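Local coordinates for regulatory protein SWI6 (Saccharomyces cerevisiae, PDB 1SW6) that acts as a subunit of the SBF and MBF complexes that drive cell-cycle-dependent transcription in budding yeast, represented here by its ankyrin-repeat domain, at residues 140-145 / 175-180; 166-171 / 181-186; 61-66 / 121-126; 133-138 / 149-154. All coordinates share one frame; numbering follows the deposited sequence.

Interaction 1 (140-145 / 175-180); sequences SIANLE and VNNYDS
Ala142 CB is directed at the 176-180 turn and lands among three polar groups, 3.4 Å from Asn176 O, 3.5 Å from Asn177 OD1 and 3.9 Å from Ser180 OG. Asn176 and Ile141 run side by side and point the same way, the amide ND2 lying 3.9 Å from Ile141 CD1, while Asn176 CB rests 3.3 Å from Ser140 O. The amide of Asn177 lies against Ala142, its CG set beside the backbone N (chi1 -81°); from there ND2 donates to Thr139 O and OD1 bonds to Thr182 OG1. A lysine in place of Asn177 would probably leave Thr182 OG1 without this partner and crowd the methyl of Ala142. Asn176 O is held twice within its own turn, by Ser180 N and by Ser180 OG at 2.9 Å, the hydroxyl tilted 20° from the carbonyl plane. Ala142, with positive phi, is the C-prime residue of a Schellman motif ending helix 134-140; the contact lies between the turn that follows in the first ankyrin repeat and 175-180 of the second. No hydrogen bond crosses directly; a methyl wedged among engaged polar groups implies a join made by shape, those groups bonding within their own segment or to Thr139 and Thr182.

Interaction 2 (166-171 / 181-186); sequences SCLVKA and GTFEAL
Ala171 CB and Leu186 CD2 meet at 3.7 Å, the closest approach between 166-171 and 181-186. The same methyl sits at the edge of the Phe183 ring, near its plane and 4.1 Å from CE1, so one small side chain fills the angle between a leucine branch and an aromatic edge. Leu186 gets there with CG anti to the backbone N (chi1 -175°), which carries CD2 toward the opposing helix. These two helices form the antiparallel pair of the second ankyrin repeat, and all four residues that touch are buried, with only carbon meeting carbon. One turn nearer the start of helix 167-173 the fit is looser: Leu168 CD1 stays 4.2 Å from Phe183 CE1 and 4.3 Å from Leu186 CD2, and the Leu168 and Phe183 side chains cross at about a right angle. Leu168 also touches Cys193 and Leu194, while the Phe183 ring meets Tyr224 of helix 218-234 and Leu186 packs on Leu144 of the preceding repeat. Away from this core the chain turns toward solvent at Gly181, an exposed residue with positive phi in a Schellman motif, and at partly exposed Glu184, whose OE2 forms a salt bridge with Lys234.

Interaction 3 (61-66 / 121-126); sequences MKLEAF and LNLNIP
Helix 57-71 packs here against the irregular loop segment that leads into the first ankyrin repeat, an apolar seam at the N-terminal end of the repeat stack. Leu63 lies at its middle and sends its two branches to different partners: CD1 reaches Leu123 CD2 at 4.1 Å, and CD2 presses to 3.5 Å from Ile125 CB. One turn on, Leu121 CD2 lies over one face of the Phe66 ring, 4.1 Å from Phe66 CD2, with the two side chains crossing at about a right angle. Leu123 CD2 meets the same ring obliquely, and Leu109 and Val112 of helix 105-115 pack against Phe66 as well. Lys62 stretches fully extended beyond CG, its methylene groups passing across Leu121, to bring NZ to Thr119 O, its hydrogen-bond acceptor. With an alanine in its place, Thr119 O would probably lose this donor and the backbone side of Leu121 its cover. NZ also lies 3.0 Å from Leu121 N, but both are donors and no bond joins them. The segment keeps its own bend through an Asx turn, in which Asn122 OD1 accepts from Asn124 N at 2.9 Å, the donor lying in the carbonyl plane.

Interaction 4 (133-138 / 149-154); sequences TPLHWL and HLVKHG
Apolar contacts carry the meeting of helix 134-140 with helix 144-152, and Leu150 is at their centre. Its CG stands beside the backbone N, anti to the carbonyl carbon (chi1 -69°), which sends CD1 between Pro134 and Leu138. CD1 lies 4.0 Å from Pro134 CB and only 3.4 Å from Leu138 CD1, tighter than usual van der Waals contact, with the Leu138 and Leu150 side chains crossing at about a right angle. Leu135 and Leu150 instead slide past each other in opposite directions, Leu135 CD1 coming to 3.8 Å from Leu150 CB. The same Leu135 methyl touches Val151 CG2 more loosely, at 4.4 Å. Beyond these two helices, Leu63 and Leu67 of helix 57-71 pack on Pro134, and Phe105 packs on Leu150.

No hydrogen bond crosses between the two segments. Thr133, at the N-cap position, has OG1 in the plane of the His136 ring, at its edge, with a hydrogen bond of 2.9 Å to ND1; the other ring nitrogen, NE2, bonds to Glu165 O. Both nitrogens engaged, the imidazole is fixed in its rotation. At the far end Gly154, with positive phi, closes helix 144-152 in a Schellman motif, its N bonded to Val151 O at 2.9 Å.

The sequence Thr-Pro-Leu-His at the start of the first helix, with the threonine-histidine hydrogen bond and a leucine-lined join to the second helix, is the signature of the ankyrin repeat, here the first of the domain.

From the N terminus, interaction 3 comes first, closing a long loop from helix 57-71 past helix 105-115 to the segment ahead of the repeats. Interaction 4 follows in series and closes the short helix-turn-helix of the first ankyrin repeat; the two touch where Leu123 O meets Pro134 CD, which joins the N-terminal helices to the repeat stack. Interaction 1 then crosses interaction 4, opening at the turn between that repeat's helices and closing in the second repeat. It also crosses interaction 2, which pairs the helices of the second repeat, and the two meet where Leu144 CD2 packs on Ala185 CB. Interactions 2 and 4 lie in series, touching between His136 and Cys167.

Interaction 1 (140-145 / 175-180)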
loop_
_atom_site.group_PDB
_atom_site.type_symbol
_atom_site.label_atom_id
_atom_site.label_comp_id
_atom_site.label_asym_id
_atom_site.label_seq_id
_atom_site.Cartn_x
_atom_site.Cartn_y
_atom_site.Cartn_z
ATOM N N SER A 140 0.457 5.337 8.732
ATOM C CA SER A 140 1.420 4.798 7.780
ATOM C C SER A 140 2.056 5.925 6.969
ATOM O O SER A 140 3.171 5.812 6.477
ATOM C CB SER A 140 0.714 3.827 6.832
ATOM O OG SER A 140 1.647 3.151 6.007
ATOM N N ILE A 141 1.325 7.022 6.871
ATOM C CA ILE A 141 1.728 8.178 6.095
ATOM C C ILE A 141 2.312 9.299 6.945
ATOM O O ILE A 141 2.560 10.399 6.459
ATOM C CB ILE A 141 0.486 8.657 5.283
ATOM C CG1 ILE A 141 0.817 8.629 3.810
ATOM C CG2 ILE A 141 -0.045 9.981 5.791
ATOM C CD1 ILE A 141 1.052 7.242 3.310
ATOM N N ALA A 142 2.533 9.006 8.221
ATOM C CA ALA A 142 3.085 9.969 9.163
ATOM C C ALA A 142 2.292 11.269 9.271
ATOM O O ALA A 142 2.861 12.319 9.599
ATOM C CB ALA A 142 4.540 10.279 8.817
ATOM N N ASN A 143 0.989 11.223 9.006
ATOM C CA ASN A 143 0.207 12.450 9.144
ATOM C C ASN A 143 -0.193 12.614 10.605
ATOM O O ASN A 143 -1.342 12.373 10.982
ATOM C CB ASN A 143 -1.055 12.425 8.288
ATOM C CG ASN A 143 -1.675 13.807 8.153
ATOM O OD1 ASN A 143 -1.865 14.516 9.146
ATOM N ND2 ASN A 143 -1.979 14.201 6.926
ATOM N N LEU A 144 0.769 13.034 11.419
ATOM C CA LEU A 144 0.562 13.220 12.847
ATOM C C LEU A 144 -0.669 14.042 13.216
ATOM O O LEU A 144 -1.447 13.643 14.070
ATOM C CB LEU A 144 1.811 13.864 13.462
ATOM C CG LEU A 144 1.818 14.149 14.970
ATOM C CD1 LEU A 144 1.587 12.874 15.753
ATOM C CD2 LEU A 144 3.156 14.772 15.348
ATOM N N GLU A 145 -0.841 15.189 12.580
ATOM C CA GLU A 145 -1.972 16.052 12.900
ATOM C C GLU A 145 -3.308 15.368 12.742
ATOM O O GLU A 145 -4.167 15.441 13.624
ATOM C CB GLU A 145 -1.948 17.311 12.041
ATOM C CG GLU A 145 -2.246 18.557 12.848
ATOM C CD GLU A 145 -1.240 18.754 13.967
ATOM O OE1 GLU A 145 -1.519 19.570 14.874
ATOM O OE2 GLU A 145 -0.169 18.094 13.936
ATOM N N VAL A 175 8.942 4.081 6.085
ATOM C CA VAL A 175 9.966 5.045 6.480
ATOM C C VAL A 175 9.397 6.424 6.697
ATOM O O VAL A 175 10.108 7.335 7.117
ATOM C CB VAL A 175 11.088 5.186 5.428
ATOM C CG1 VAL A 175 11.663 3.827 5.090
ATOM C CG2 VAL A 175 10.558 5.903 4.195
ATOM N N ASN A 176 8.113 6.571 6.412
ATOM C CA ASN A 176 7.432 7.852 6.532
ATOM C C ASN A 176 7.594 8.613 7.845
ATOM O O ASN A 176 7.800 9.826 7.834
ATOM C CB ASN A 176 5.948 7.657 6.225
ATOM C CG ASN A 176 5.712 7.227 4.793
ATOM O OD1 ASN A 176 6.304 6.245 4.331
ATOM N ND2 ASN A 176 4.851 7.955 4.079
ATOM N N ASN A 177 7.491 7.919 8.976
ATOM C CA ASN A 177 7.612 8.594 10.262
ATOM C C ASN A 177 9.046 8.987 10.607
ATOM O O ASN A 177 9.273 9.914 11.372
ATOM C CB ASN A 177 6.977 7.738 11.349
ATOM C CG ASN A 177 5.462 7.900 11.385
ATOM O OD1 ASN A 177 4.961 8.821 12.001
ATOM N ND2 ASN A 177 4.741 7.023 10.701
ATOM N N TYR A 178 10.011 8.291 10.023
ATOM C CA TYR A 178 11.416 8.619 10.241
ATOM C C TYR A 178 11.751 9.846 9.372
ATOM O O TYR A 178 12.268 10.849 9.854
ATOM C CB TYR A 178 12.281 7.418 9.853
ATOM C CG TYR A 178 13.754 7.711 9.658
ATOM C CD1 TYR A 178 14.537 8.213 10.693
ATOM C CD2 TYR A 178 14.369 7.448 8.445
ATOM C CE1 TYR A 178 15.902 8.442 10.517
ATOM C CE2 TYR A 178 15.726 7.671 8.260
ATOM C CZ TYR A 178 16.485 8.167 9.296
ATOM O OH TYR A 178 17.824 8.389 9.092
ATOM N N ASP A 179 11.426 9.771 8.088
ATOM C CA ASP A 179 11.693 10.880 7.181
ATOM C C ASP A 179 11.043 12.160 7.671
ATOM O O ASP A 179 11.627 13.239 7.568
ATOM C CB ASP A 179 11.178 10.562 5.777
ATOM C CG ASP A 179 12.009 9.501 5.076
ATOM O OD1 ASP A 179 13.031 9.064 5.647
ATOM O OD2 ASP A 179 11.644 9.105 3.949
ATOM N N SER A 180 9.841 12.034 8.224
ATOM C CA SER A 180 9.103 13.193 8.709
ATOM C C SER A 180 9.430 13.572 10.150
ATOM O O SER A 180 8.978 14.605 10.632
ATOM C CB SER A 180 7.596 12.948 8.576
ATOM O OG SER A 180 7.258 12.586 7.248
#

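Interaction 2 (166-171 / 181-186)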
loop_
_atom_site.group_PDB
_atom_site.type_symbol
_atom_site.label_atom_id
_atom_site.label_comp_id
_atom_site.label_asym_id
_atom_site.label_seq_id
_atom_site.Cartn_x
_atom_site.Cartn_y
_atom_site.Cartn_z
ATOM N N SER A 166 -1.615 -3.409 14.423
ATOM C CA SER A 166 -2.169 -2.142 14.913
ATOM C C SER A 166 -1.720 -0.977 14.042
ATOM O O SER A 166 -0.900 -1.150 13.151
ATOM C CB SER A 166 -1.703 -1.887 16.342
ATOM O OG SER A 166 -0.304 -1.662 16.353
ATOM N N CYS A 167 -2.249 0.210 14.311
ATOM C CA CYS A 167 -1.870 1.382 13.536
ATOM C C CYS A 167 -0.433 1.787 13.824
ATOM O O CYS A 167 0.266 2.266 12.937
ATOM C CB CYS A 167 -2.822 2.563 13.804
ATOM S SG CYS A 167 -2.978 3.062 15.527
ATOM N N LEU A 168 0.021 1.594 15.057
ATOM C CA LEU A 168 1.396 1.942 15.393
ATOM C C LEU A 168 2.347 1.022 14.619
ATOM O O LEU A 168 3.441 1.428 14.243
ATOM C CB LEU A 168 1.635 1.823 16.899
ATOM C CG LEU A 168 3.077 2.128 17.317
ATOM C CD1 LEU A 168 3.381 3.591 17.048
ATOM C CD2 LEU A 168 3.280 1.792 18.802
ATOM N N VAL A 169 1.924 -0.218 14.378
ATOM C CA VAL A 169 2.740 -1.165 13.614
ATOM C C VAL A 169 2.992 -0.601 12.198
ATOM O O VAL A 169 4.046 -0.820 11.612
ATOM C CB VAL A 169 2.039 -2.559 13.540
ATOM C CG1 VAL A 169 2.731 -3.473 12.507
ATOM C CG2 VAL A 169 2.088 -3.221 14.920
ATOM N N LYS A 170 2.026 0.142 11.662
ATOM C CA LYS A 170 2.176 0.738 10.336
ATOM C C LYS A 170 3.270 1.792 10.359
ATOM O O LYS A 170 4.004 1.965 9.383
ATOM C CB LYS A 170 0.853 1.368 9.882
ATOM C CG LYS A 170 -0.262 0.343 9.741
ATOM C CD LYS A 170 0.220 -0.831 8.892
ATOM C CE LYS A 170 -0.654 -2.049 9.079
ATOM N NZ LYS A 170 -0.112 -3.200 8.319
ATOM N N ALA A 171 3.392 2.482 11.490
ATOM C CA ALA A 171 4.419 3.501 11.645
ATOM C C ALA A 171 5.800 2.886 11.503
ATOM O O ALA A 171 6.708 3.510 10.943
ATOM C CB ALA A 171 4.300 4.174 13.014
ATOM N N GLY A 181 10.210 12.739 10.835
ATOM C CA GLY A 181 10.572 13.033 12.211
ATOM C C GLY A 181 9.381 13.195 13.142
ATOM O O GLY A 181 9.427 13.987 14.079
ATOM N N THR A 182 8.311 12.448 12.887
ATOM C CA THR A 182 7.114 12.534 13.720
ATOM C C THR A 182 6.959 11.369 14.688
ATOM O O THR A 182 6.074 11.388 15.537
ATOM C CB THR A 182 5.822 12.578 12.858
ATOM O OG1 THR A 182 5.877 11.543 11.865
ATOM C CG2 THR A 182 5.668 13.936 12.178
ATOM N N PHE A 183 7.816 10.359 14.571
ATOM C CA PHE A 183 7.694 9.178 15.426
ATOM C C PHE A 183 7.626 9.406 16.931
ATOM O O PHE A 183 6.727 8.877 17.592
ATOM C CB PHE A 183 8.812 8.177 15.131
ATOM C CG PHE A 183 8.563 6.812 15.714
ATOM C CD1 PHE A 183 7.443 6.069 15.331
ATOM C CD2 PHE A 183 9.444 6.263 16.635
ATOM C CE1 PHE A 183 7.210 4.798 15.859
ATOM C CE2 PHE A 183 9.217 4.989 17.169
ATOM C CZ PHE A 183 8.098 4.258 16.777
ATOM N N GLU A 184 8.562 10.172 17.486
ATOM C CA GLU A 184 8.552 10.390 18.922
ATOM C C GLU A 184 7.280 11.080 19.382
ATOM O O GLU A 184 6.719 10.714 20.418
ATOM C CB GLU A 184 9.789 11.177 19.374
ATOM C CG GLU A 184 9.861 11.362 20.897
ATOM C CD GLU A 184 11.285 11.572 21.408
ATOM O OE1 GLU A 184 12.174 11.914 20.601
ATOM O OE2 GLU A 184 11.515 11.399 22.621
ATOM N N ALA A 185 6.814 12.067 18.616
ATOM C CA ALA A 185 5.582 12.767 18.976
ATOM C C ALA A 185 4.400 11.810 18.814
ATOM O O ALA A 185 3.426 11.871 19.572
ATOM C CB ALA A 185 5.386 14.001 18.082
ATOM N N LEU A 186 4.488 10.925 17.826
ATOM C CA LEU A 186 3.414 9.945 17.588
ATOM C C LEU A 186 3.183 9.011 18.792
ATOM O O LEU A 186 2.058 8.603 19.081
ATOM C CB LEU A 186 3.745 9.096 16.363
ATOM C CG LEU A 186 2.671 8.107 15.903
ATOM C CD1 LEU A 186 1.462 8.862 15.358
ATOM C CD2 LEU A 186 3.259 7.208 14.813
#

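Interaction 3 (61-66 / 121-126)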
loop_
_atom_site.group_PDB
_atom_site.type_symbol
_atom_site.label_atom_id
_atom_site.label_comp_id
_atom_site.label_asym_id
_atom_site.label_seq_id
_atom_site.Cartn_x
_atom_site.Cartn_y
_atom_site.Cartn_z
ATOM N N MET A 61 -19.403 3.815 3.357
ATOM C CA MET A 61 -19.350 4.707 2.202
ATOM C C MET A 61 -19.103 6.136 2.672
ATOM O O MET A 61 -18.350 6.877 2.045
ATOM C CB MET A 61 -20.654 4.636 1.401
ATOM C CG MET A 61 -21.005 3.232 0.956
ATOM S SD MET A 61 -22.629 3.120 0.189
ATOM C CE MET A 61 -22.340 1.803 -0.993
ATOM N N LYS A 62 -19.733 6.512 3.781
ATOM C CA LYS A 62 -19.554 7.846 4.325
ATOM C C LYS A 62 -18.130 8.003 4.855
ATOM O O LYS A 62 -17.460 8.996 4.572
ATOM C CB LYS A 62 -20.545 8.106 5.460
ATOM C CG LYS A 62 -20.433 9.513 6.029
ATOM C CD LYS A 62 -21.324 9.712 7.241
ATOM C CE LYS A 62 -21.282 11.162 7.706
ATOM N NZ LYS A 62 -22.057 11.361 8.971
ATOM N N LEU A 63 -17.668 7.023 5.631
ATOM C CA LEU A 63 -16.315 7.080 6.177
ATOM C C LEU A 63 -15.313 7.166 5.023
ATOM O O LEU A 63 -14.373 7.966 5.056
ATOM C CB LEU A 63 -16.015 5.837 7.024
ATOM C CG LEU A 63 -14.592 5.766 7.599
ATOM C CD1 LEU A 63 -14.346 7.000 8.451
ATOM C CD2 LEU A 63 -14.408 4.486 8.426
ATOM N N GLU A 64 -15.525 6.336 4.007
ATOM C CA GLU A 64 -14.656 6.329 2.839
ATOM C C GLU A 64 -14.621 7.713 2.208
ATOM O O GLU A 64 -13.575 8.161 1.744
ATOM C CB GLU A 64 -15.139 5.302 1.807
ATOM C CG GLU A 64 -14.796 3.848 2.143
ATOM C CD GLU A 64 -15.170 2.873 1.022
ATOM O OE1 GLU A 64 -14.849 1.667 1.137
ATOM O OE2 GLU A 64 -15.788 3.315 0.026
ATOM N N ALA A 65 -15.764 8.395 2.199
ATOM C CA ALA A 65 -15.844 9.731 1.611
ATOM C C ALA A 65 -15.030 10.711 2.442
ATOM O O ALA A 65 -14.147 11.399 1.923
ATOM C CB ALA A 65 -17.307 10.195 1.530
ATOM N N PHE A 66 -15.334 10.765 3.734
ATOM C CA PHE A 66 -14.638 11.645 4.661
ATOM C C PHE A 66 -13.126 11.441 4.579
ATOM O O PHE A 66 -12.357 12.400 4.605
ATOM C CB PHE A 66 -15.117 11.364 6.083
ATOM C CG PHE A 66 -14.441 12.202 7.137
ATOM C CD1 PHE A 66 -14.391 13.585 7.018
ATOM C CD2 PHE A 66 -13.904 11.607 8.274
ATOM C CE1 PHE A 66 -13.820 14.369 8.020
ATOM C CE2 PHE A 66 -13.330 12.380 9.284
ATOM C CZ PHE A 66 -13.289 13.764 9.158
ATOM N N LEU A 121 -21.461 9.337 11.136
ATOM C CA LEU A 121 -20.033 9.125 10.919
ATOM C C LEU A 121 -19.451 8.187 11.967
ATOM O O LEU A 121 -19.529 8.456 13.164
ATOM C CB LEU A 121 -19.274 10.447 10.968
ATOM C CG LEU A 121 -17.767 10.277 10.738
ATOM C CD1 LEU A 121 -17.537 9.674 9.356
ATOM C CD2 LEU A 121 -17.061 11.617 10.858
ATOM N N ASN A 122 -18.858 7.091 11.505
ATOM C CA ASN A 122 -18.259 6.096 12.390
ATOM C C ASN A 122 -16.804 5.926 11.958
ATOM O O ASN A 122 -16.542 5.441 10.861
ATOM C CB ASN A 122 -19.008 4.772 12.243
ATOM C CG ASN A 122 -18.610 3.753 13.287
ATOM O OD1 ASN A 122 -17.425 3.544 13.557
ATOM N ND2 ASN A 122 -19.604 3.094 13.872
ATOM N N LEU A 123 -15.865 6.321 12.818
ATOM C CA LEU A 123 -14.437 6.236 12.499
ATOM C C LEU A 123 -13.807 4.865 12.689
ATOM O O LEU A 123 -12.666 4.647 12.284
ATOM C CB LEU A 123 -13.648 7.238 13.344
ATOM C CG LEU A 123 -14.062 8.704 13.277
ATOM C CD1 LEU A 123 -13.274 9.488 14.304
ATOM C CD2 LEU A 123 -13.831 9.237 11.875
ATOM N N ASN A 124 -14.546 3.943 13.291
ATOM C CA ASN A 124 -14.011 2.618 13.557
ATOM C C ASN A 124 -14.543 1.525 12.626
ATOM O O ASN A 124 -15.107 0.516 13.070
ATOM C CB ASN A 124 -14.268 2.280 15.028
ATOM C CG ASN A 124 -13.646 3.308 15.973
ATOM O OD1 ASN A 124 -14.324 3.880 16.827
ATOM N ND2 ASN A 124 -12.347 3.549 15.812
ATOM N N ILE A 125 -14.328 1.740 11.331
ATOM C CA ILE A 125 -14.758 0.823 10.281
ATOM C C ILE A 125 -13.585 0.531 9.347
ATOM O O ILE A 125 -12.858 1.442 8.954
ATOM C CB ILE A 125 -15.869 1.458 9.407
ATOM C CG1 ILE A 125 -17.072 1.834 10.268
ATOM C CG2 ILE A 125 -16.258 0.511 8.282
ATOM C CD1 ILE A 125 -18.139 2.594 9.507
ATOM N N PRO A 126 -13.376 -0.742 8.986
ATOM C CA PRO A 126 -12.256 -1.002 8.077
ATOM C C PRO A 126 -12.558 -0.244 6.777
ATOM O O PRO A 126 -13.709 -0.193 6.336
ATOM C CB PRO A 126 -12.293 -2.517 7.904
ATOM C CG PRO A 126 -12.829 -2.986 9.234
ATOM C CD PRO A 126 -13.944 -1.998 9.508
#

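Interaction 4 (133-138 / 149-154)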
loop_
_atom_site.group_PDB
_atom_site.type_symbol
_atom_site.label_atom_id
_atom_site.label_comp_id
_atom_site.label_asym_id
_atom_site.label_seq_id
_atom_site.Cartn_x
_atom_site.Cartn_y
_atom_site.Cartn_z
ATOM N N THR A 133 -8.024 0.652 9.217
ATOM C CA THR A 133 -9.001 1.622 9.705
ATOM C C THR A 133 -8.392 2.941 9.237
ATOM O O THR A 133 -7.261 2.958 8.749
ATOM C CB THR A 133 -9.085 1.649 11.254
ATOM O OG1 THR A 133 -7.848 2.140 11.799
ATOM C CG2 THR A 133 -9.358 0.265 11.797
ATOM N N PRO A 134 -9.129 4.057 9.352
ATOM C CA PRO A 134 -8.520 5.310 8.904
ATOM C C PRO A 134 -7.201 5.572 9.640
ATOM O O PRO A 134 -6.240 6.098 9.065
ATOM C CB PRO A 134 -9.596 6.346 9.238
ATOM C CG PRO A 134 -10.853 5.586 8.967
ATOM C CD PRO A 134 -10.566 4.242 9.627
ATOM N N LEU A 135 -7.158 5.196 10.912
ATOM C CA LEU A 135 -5.963 5.405 11.723
ATOM C C LEU A 135 -4.721 4.711 11.145
ATOM O O LEU A 135 -3.620 5.261 11.213
ATOM C CB LEU A 135 -6.223 4.946 13.165
ATOM C CG LEU A 135 -5.604 5.801 14.274
ATOM C CD1 LEU A 135 -5.997 7.258 14.109
ATOM C CD2 LEU A 135 -6.066 5.269 15.624
ATOM N N HIS A 136 -4.890 3.516 10.577
ATOM C CA HIS A 136 -3.762 2.794 9.984
ATOM C C HIS A 136 -3.207 3.557 8.782
ATOM O O HIS A 136 -1.992 3.703 8.631
ATOM C CB HIS A 136 -4.179 1.413 9.494
ATOM C CG HIS A 136 -4.411 0.413 10.583
ATOM N ND1 HIS A 136 -5.509 0.457 11.416
ATOM C CD2 HIS A 136 -3.714 -0.694 10.933
ATOM C CE1 HIS A 136 -5.482 -0.587 12.228
ATOM N NE2 HIS A 136 -4.403 -1.301 11.953
ATOM N N TRP A 137 -4.108 4.012 7.915
ATOM C CA TRP A 137 -3.727 4.749 6.711
ATOM C C TRP A 137 -2.975 6.023 7.050
ATOM O O TRP A 137 -1.899 6.288 6.504
ATOM C CB TRP A 137 -4.967 5.123 5.898
ATOM C CG TRP A 137 -5.486 4.050 4.998
ATOM C CD1 TRP A 137 -5.226 2.710 5.067
ATOM C CD2 TRP A 137 -6.397 4.226 3.910
ATOM N NE1 TRP A 137 -5.922 2.039 4.087
ATOM C CE2 TRP A 137 -6.649 2.946 3.363
ATOM C CE3 TRP A 137 -7.029 5.343 3.341
ATOM C CZ2 TRP A 137 -7.506 2.752 2.276
ATOM C CZ3 TRP A 137 -7.884 5.149 2.255
ATOM C CH2 TRP A 137 -8.112 3.862 1.737
ATOM N N LEU A 138 -3.553 6.807 7.954
ATOM C CA LEU A 138 -2.965 8.078 8.360
ATOM C C LEU A 138 -1.655 7.954 9.130
ATOM O O LEU A 138 -0.791 8.829 9.035
ATOM C CB LEU A 138 -3.991 8.881 9.163
ATOM C CG LEU A 138 -5.081 9.424 8.235
ATOM C CD1 LEU A 138 -6.169 10.136 9.010
ATOM C CD2 LEU A 138 -4.436 10.383 7.265
ATOM N N HIS A 149 -6.259 14.314 15.692
ATOM C CA HIS A 149 -7.656 14.696 15.551
ATOM C C HIS A 149 -8.562 13.468 15.567
ATOM O O HIS A 149 -9.616 13.482 16.194
ATOM C CB HIS A 149 -7.858 15.463 14.246
ATOM C CG HIS A 149 -7.528 16.918 14.347
ATOM N ND1 HIS A 149 -6.725 17.564 13.430
ATOM C CD2 HIS A 149 -7.918 17.859 15.236
ATOM C CE1 HIS A 149 -6.639 18.844 13.751
ATOM N NE2 HIS A 149 -7.353 19.048 14.842
ATOM N N LEU A 150 -8.161 12.401 14.881
ATOM C CA LEU A 150 -8.985 11.192 14.856
ATOM C C LEU A 150 -9.050 10.527 16.223
ATOM O O LEU A 150 -10.091 9.984 16.607
ATOM C CB LEU A 150 -8.468 10.181 13.827
ATOM C CG LEU A 150 -8.611 10.534 12.341
ATOM C CD1 LEU A 150 -8.282 9.310 11.514
ATOM C CD2 LEU A 150 -10.018 10.989 12.038
ATOM N N VAL A 151 -7.941 10.554 16.956
ATOM C CA VAL A 151 -7.931 9.954 18.279
ATOM C C VAL A 151 -8.884 10.758 19.161
ATOM O O VAL A 151 -9.797 10.209 19.763
ATOM C CB VAL A 151 -6.514 9.970 18.895
ATOM C CG1 VAL A 151 -6.579 9.570 20.359
ATOM C CG2 VAL A 151 -5.611 9.020 18.116
ATOM N N LYS A 152 -8.669 12.064 19.221
ATOM C CA LYS A 152 -9.517 12.934 20.019
ATOM C C LYS A 152 -10.999 12.768 19.690
ATOM O O LYS A 152 -11.857 13.008 20.539
ATOM C CB LYS A 152 -9.118 14.396 19.803
ATOM C CG LYS A 152 -10.141 15.389 20.319
ATOM C CD LYS A 152 -9.653 16.822 20.184
ATOM C CE LYS A 152 -10.643 17.789 20.826
ATOM N NZ LYS A 152 -10.077 19.162 20.942
ATOM N N HIS A 153 -11.305 12.364 18.464
ATOM C CA HIS A 153 -12.691 12.201 18.063
ATOM C C HIS A 153 -13.272 10.797 18.157
ATOM O O HIS A 153 -14.333 10.528 17.594
ATOM C CB HIS A 153 -12.889 12.773 16.661
ATOM C CG HIS A 153 -12.945 14.268 16.642
ATOM N ND1 HIS A 153 -14.132 14.966 16.700
ATOM C CD2 HIS A 153 -11.960 15.198 16.657
ATOM C CE1 HIS A 153 -13.875 16.262 16.752
ATOM N NE2 HIS A 153 -12.565 16.429 16.729
ATOM N N GLY A 154 -12.585 9.901 18.864
ATOM C CA GLY A 154 -13.116 8.559 19.036
ATOM C C GLY A 154 -12.451 7.378 18.364
ATOM O O GLY A 154 -12.774 6.237 18.690
#